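PDB 3NQP: SusD superfamily protein from Bacteroides fragilis NCTC 9343, which probably binds glycans at the bacterial cell surface as an outer-membrane member of the SusD family. Local coordinates for residues Y121-F126 with V196-A201; A202-M207 with N241-K246. One frame throughout, in Å; residues are numbered along the deposited sequence.

Contact 1 of 2, residues Y121-F126 with V196-A201; sequences YGLRAF and VYWSKA. With EDO (1,2-ethanediol), chain G.
In the TPR-like helical part of the SusD fold, Trp198, two residues ahead of helix 200-216, lays its indole against Gly122, Leu123 and Phe126 of helix 110-135. The indole supplies the whole of the loop's side of the contact. Its CG is anti to the backbone N (chi1 -166°), which carries the rings from the loop toward the helix. Leu123 CD2 sits above the indole plane, displaced toward the rim, and comes to 3.5 Å from Trp198 CE3 and 3.8 Å from Trp198 CD2; the two side chains run past each other in opposite directions. On that same side, Gly122 meets the pyrrole end with bare backbone: Gly122 CA is 3.8 Å from Trp198 NE1, an approach made possible by the absence of a side chain. One turn further along, Phe126 reaches the far end of the six-membered ring, with Phe126 CD1 4.0 Å from Trp198 CH2. The planes of these two rings are inclined at 64° and their centroids lie 5.8 Å apart.

No hydrogen bond links the segments. The indole N-H is used by Thr203 OG1, one turn into helix 200-216, and the backbone N of Trp198 bonds to His32 NE2, so both ends of the residue are held by polar partners. Phe267 adds an edge-to-face ring contact, and Leu35 of helix 21-37 touches both Leu123 and Phe126. Ser199 then starts the helix as its N-cap, its OG bonded to Ala202 N. The chemistry is thus that of a buried apolar joint whose one polar side-chain atom is satisfied, the N-H bond and the packing together helping to hold the indole's rotation.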
# COMPACT_ATOMS: atom_id res chain seq x y z
N TYR A 121 -11.42 -8.71 14.34
CA TYR A 121 -11.13 -7.40 14.97
C TYR A 121 -9.97 -6.69 14.32
O TYR A 121 -10.00 -5.48 14.15
CB TYR A 121 -10.87 -7.56 16.45
CG TYR A 121 -12.10 -7.71 17.31
CD1 TYR A 121 -12.78 -6.57 17.78
CD2 TYR A 121 -12.56 -8.95 17.72
CE1 TYR A 121 -13.88 -6.67 18.61
CE2 TYR A 121 -13.70 -9.05 18.55
CZ TYR A 121 -14.33 -7.90 19.00
OH TYR A 121 -15.41 -7.96 19.82
N GLY A 122 -8.94 -7.45 13.93
CA GLY A 122 -7.84 -6.88 13.17
C GLY A 122 -8.29 -6.24 11.86
O GLY A 122 -7.81 -5.17 11.48
N LEU A 123 -9.15 -6.93 11.14
CA LEU A 123 -9.62 -6.47 9.85
C LEU A 123 -10.57 -5.31 9.99
O LEU A 123 -10.62 -4.43 9.11
CB LEU A 123 -10.30 -7.61 9.09
CG LEU A 123 -9.35 -8.67 8.53
CD1 LEU A 123 -10.18 -9.82 7.85
CD2 LEU A 123 -8.31 -8.13 7.55
N ARG A 124 -11.30 -5.23 11.11
CA ARG A 124 -12.18 -4.08 11.29
C ARG A 124 -11.32 -2.83 11.54
O ARG A 124 -11.63 -1.76 11.00
CB ARG A 124 -13.18 -4.26 12.40
CG ARG A 124 -14.25 -3.18 12.38
CD ARG A 124 -15.44 -3.61 13.26
NE ARG A 124 -15.08 -3.62 14.68
CZ ARG A 124 -15.92 -3.94 15.66
NH1 ARG A 124 -17.17 -4.30 15.39
NH2 ARG A 124 -15.52 -3.87 16.92
N ALA A 125 -10.23 -2.97 12.30
CA ALA A 125 -9.24 -1.91 12.42
C ALA A 125 -8.66 -1.51 11.05
O ALA A 125 -8.44 -0.35 10.77
CB ALA A 125 -8.08 -2.36 13.35
N PHE A 126 -8.32 -2.52 10.25
CA PHE A 126 -7.71 -2.29 8.97
C PHE A 126 -8.58 -1.39 8.09
O PHE A 126 -8.11 -0.42 7.53
CB PHE A 126 -7.45 -3.62 8.28
CG PHE A 126 -6.93 -3.48 6.89
CD1 PHE A 126 -5.58 -3.34 6.66
CD2 PHE A 126 -7.79 -3.51 5.82
CE1 PHE A 126 -5.10 -3.22 5.40
CE2 PHE A 126 -7.32 -3.39 4.53
CZ PHE A 126 -5.96 -3.24 4.32
N VAL A 196 -1.84 -15.74 3.84
CA VAL A 196 -2.97 -15.11 3.14
C VAL A 196 -4.28 -15.04 3.93
O VAL A 196 -5.31 -14.64 3.39
CB VAL A 196 -3.16 -15.76 1.76
CG1 VAL A 196 -1.84 -15.48 0.90
CG2 VAL A 196 -3.56 -17.30 1.88
N TYR A 197 -4.20 -15.41 5.20
CA TYR A 197 -5.21 -15.12 6.21
C TYR A 197 -4.58 -14.19 7.23
O TYR A 197 -3.39 -14.27 7.50
CB TYR A 197 -5.68 -16.41 6.89
CG TYR A 197 -6.56 -17.21 5.98
CD1 TYR A 197 -6.02 -18.09 5.04
CD2 TYR A 197 -7.95 -17.06 6.02
CE1 TYR A 197 -6.86 -18.82 4.17
CE2 TYR A 197 -8.78 -17.76 5.18
CZ TYR A 197 -8.23 -18.65 4.24
OH TYR A 197 -9.05 -19.36 3.41
N TRP A 198 -5.38 -13.31 7.80
CA TRP A 198 -4.86 -12.34 8.76
C TRP A 198 -4.33 -13.06 9.98
O TRP A 198 -4.81 -14.15 10.32
CB TRP A 198 -5.97 -11.35 9.13
CG TRP A 198 -5.48 -10.11 9.84
CD1 TRP A 198 -5.38 -9.94 11.18
CD2 TRP A 198 -5.01 -8.91 9.25
NE1 TRP A 198 -4.90 -8.69 11.47
CE2 TRP A 198 -4.68 -8.03 10.30
CE3 TRP A 198 -4.86 -8.46 7.93
CZ2 TRP A 198 -4.23 -6.73 10.08
CZ3 TRP A 198 -4.39 -7.18 7.72
CH2 TRP A 198 -4.06 -6.34 8.78
N SER A 199 -3.30 -12.50 10.60
CA SER A 199 -2.53 -13.20 11.64
C SER A 199 -2.16 -12.21 12.72
O SER A 199 -2.33 -11.00 12.54
CB SER A 199 -1.24 -13.78 11.05
OG SER A 199 -0.38 -12.72 10.55
N LYS A 200 -1.60 -12.72 13.81
CA LYS A 200 -1.08 -11.87 14.90
C LYS A 200 0.00 -10.91 14.42
O LYS A 200 0.00 -9.71 14.74
CB LYS A 200 -0.60 -12.75 16.04
CG LYS A 200 -0.19 -11.99 17.30
CD LYS A 200 0.48 -12.93 18.25
CE LYS A 200 1.19 -12.19 19.30
NZ LYS A 200 1.68 -13.03 20.36
N ALA A 201 0.93 -11.42 13.63
CA ALA A 201 1.94 -10.55 13.04
C ALA A 201 1.33 -9.39 12.24
O ALA A 201 1.82 -8.29 12.26
CB ALA A 201 2.84 -11.35 12.17
C1 EDO G . -7.67 -17.36 -0.28
O1 EDO G . -8.55 -17.01 -1.37
C2 EDO G . -7.98 -16.49 0.93
O2 EDO G . -9.31 -16.81 1.37

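Contact 2 of 2, residues A202-M207 with N241-K246; sequences ATECLM and NNYNLK. With EDO (1,2-ethanediol), chain H.
The turn 241-246 meets helix 200-216 through a single side-chain pair, Tyr243 and Glu204. Ahead of it, Asn241 holds a 1,2-ethanediol, probably from the crystallisation liquor, through both heteroatoms of its amide: Asn241 ND2 donates to ethanediol O1 at 2.9 Å, nearly straight, and OD1 accepts from ethanediol O2. Asn242 ND2 bonds to Ser238 OG and Asn242 O to Asn185 ND2. Tyr243 then points its phenol at the helix, and Tyr243 OH donates to Glu204 OE2 at 2.6 Å. Glu204 CG lies beside its backbone N (chi1 -69°) and the chain bends at chi2, bringing the carboxylate to the phenol. The hydroxyl meets the anti side of OE2, 22° out of the carboxylate plane, while the oxygen lies at the phenol edge; carboxylate and ring planes are 61° apart. Ser238 OG shares OE2, and His235 ND1 holds OE1, so three bonds steady this buried carboxylate. Leu245 packs on Val239 and Ile266, and Lys246 pairs by backbone with Asp263. All this is consistent with the TPR-like helical array of SusD proteins: the loop after helix 228-241 is tied back to the preceding helix, 200-216, by the Tyr243-Glu204 bond.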
# COMPACT_ATOMS: atom_id res chain seq x y z
N ALA A 202 0.29 -9.67 11.50
CA ALA A 202 -0.36 -8.68 10.68
C ALA A 202 -0.96 -7.59 11.56
O ALA A 202 -0.85 -6.38 11.23
CB ALA A 202 -1.42 -9.33 9.78
N THR A 203 -1.60 -8.01 12.66
CA THR A 203 -2.11 -7.04 13.63
C THR A 203 -0.98 -6.19 14.22
O THR A 203 -1.13 -4.95 14.41
CB THR A 203 -2.93 -7.70 14.74
OG1 THR A 203 -4.17 -8.15 14.19
CG2 THR A 203 -3.24 -6.67 15.91
N GLU A 204 0.14 -6.82 14.52
CA GLU A 204 1.29 -6.06 15.05
C GLU A 204 1.84 -5.05 14.01
O GLU A 204 2.21 -3.94 14.37
CB GLU A 204 2.40 -6.99 15.54
CG GLU A 204 2.02 -7.76 16.79
CD GLU A 204 3.18 -8.02 17.69
OE1 GLU A 204 3.43 -7.16 18.56
OE2 GLU A 204 3.85 -9.05 17.51
N CYS A 205 1.89 -5.44 12.73
CA CYS A 205 2.26 -4.52 11.66
C CYS A 205 1.31 -3.31 11.59
O CYS A 205 1.72 -2.17 11.54
CB CYS A 205 2.24 -5.20 10.30
SG CYS A 205 3.68 -6.28 10.06
N LEU A 206 0.03 -3.61 11.54
CA LEU A 206 -0.99 -2.59 11.58
C LEU A 206 -0.83 -1.71 12.81
O LEU A 206 -0.99 -0.49 12.70
CB LEU A 206 -2.40 -3.21 11.51
CG LEU A 206 -3.58 -2.26 11.38
CD1 LEU A 206 -3.40 -1.27 10.22
CD2 LEU A 206 -4.85 -3.10 11.17
N MSE A 207 -0.51 -2.27 13.96
CA MSE A 207 -0.33 -1.41 15.14
C MSE A 207 0.87 -0.50 14.95
O MSE A 207 0.85 0.66 15.30
CB MSE A 207 -0.22 -2.19 16.47
CG MSE A 207 -1.44 -2.97 16.82
SE MSE A 207 -1.27 -3.96 18.46
CE MSE A 207 -1.57 -2.47 19.61
N ASN A 241 11.31 -9.92 15.46
CA ASN A 241 12.03 -10.87 16.35
C ASN A 241 11.39 -12.23 16.60
O ASN A 241 12.09 -13.19 16.93
CB ASN A 241 12.36 -10.20 17.71
CG ASN A 241 13.36 -9.07 17.58
OD1 ASN A 241 13.97 -8.91 16.54
ND2 ASN A 241 13.50 -8.27 18.62
N ASN A 242 10.07 -12.32 16.44
CA ASN A 242 9.27 -13.39 17.03
C ASN A 242 8.53 -14.28 16.03
O ASN A 242 7.74 -15.11 16.42
CB ASN A 242 8.25 -12.77 17.99
CG ASN A 242 8.90 -12.05 19.16
OD1 ASN A 242 9.85 -12.56 19.72
ND2 ASN A 242 8.42 -10.84 19.50
N TYR A 243 8.77 -14.09 14.73
CA TYR A 243 7.99 -14.78 13.71
C TYR A 243 8.79 -15.49 12.63
O TYR A 243 8.23 -15.90 11.61
CB TYR A 243 6.99 -13.77 13.06
CG TYR A 243 5.97 -13.18 14.02
CD1 TYR A 243 4.77 -13.80 14.25
CD2 TYR A 243 6.23 -11.99 14.68
CE1 TYR A 243 3.85 -13.25 15.13
CE2 TYR A 243 5.32 -11.42 15.55
CZ TYR A 243 4.12 -12.05 15.78
OH TYR A 243 3.24 -11.46 16.65
N ASN A 244 10.10 -15.61 12.81
CA ASN A 244 10.95 -16.28 11.84
C ASN A 244 10.96 -15.65 10.47
O ASN A 244 11.19 -16.33 9.49
CB ASN A 244 10.49 -17.75 11.67
CG ASN A 244 10.62 -18.55 12.94
OD1 ASN A 244 9.65 -19.13 13.43
ND2 ASN A 244 11.82 -18.54 13.51
N LEU A 245 10.69 -14.35 10.40
CA LEU A 245 10.70 -13.63 9.15
C LEU A 245 12.13 -13.33 8.68
O LEU A 245 13.03 -13.06 9.51
CB LEU A 245 9.89 -12.32 9.28
CG LEU A 245 8.39 -12.50 9.49
CD1 LEU A 245 7.73 -11.31 10.24
CD2 LEU A 245 7.68 -12.81 8.11
N LYS A 246 12.34 -13.32 7.36
CA LYS A 246 13.64 -12.98 6.80
C LYS A 246 13.49 -12.30 5.47
O LYS A 246 12.66 -12.69 4.70
CB LYS A 246 14.48 -14.26 6.54
CG LYS A 246 14.64 -15.19 7.73
CD LYS A 246 15.70 -16.31 7.46
CE LYS A 246 15.09 -17.71 7.53
NZ LYS A 246 14.41 -17.93 8.85
C1 EDO H . 15.34 -5.06 18.10
O1 EDO H . 15.67 -6.28 18.75
C2 EDO H . 15.73 -5.11 16.62
O2 EDO H . 15.06 -6.22 16.00

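How the contacts relate
Contacts 1 and 2 follow one another along the chain and meet at the start of helix 200-216, with centres about 12 Å apart. They are joined by a probable hydrogen bond from Trp198 NE1 to Thr203 OG1, 2.9 Å long, so the indole of contact 1 is held by the helix turn that also carries Glu204. Lys200 CE packs at 3.4 Å from Tyr243 OH. Contact 1 seats the loop before helix 200-216 on helix 110-135; Leu206 brings in the helix itself, its CD2 3.6 Å from Gly122 O. The ethanediol near contact 1 bonds weakly to Tyr197 OH and also to Lys33 NZ; neither ethanediol is evidence of a sugar site.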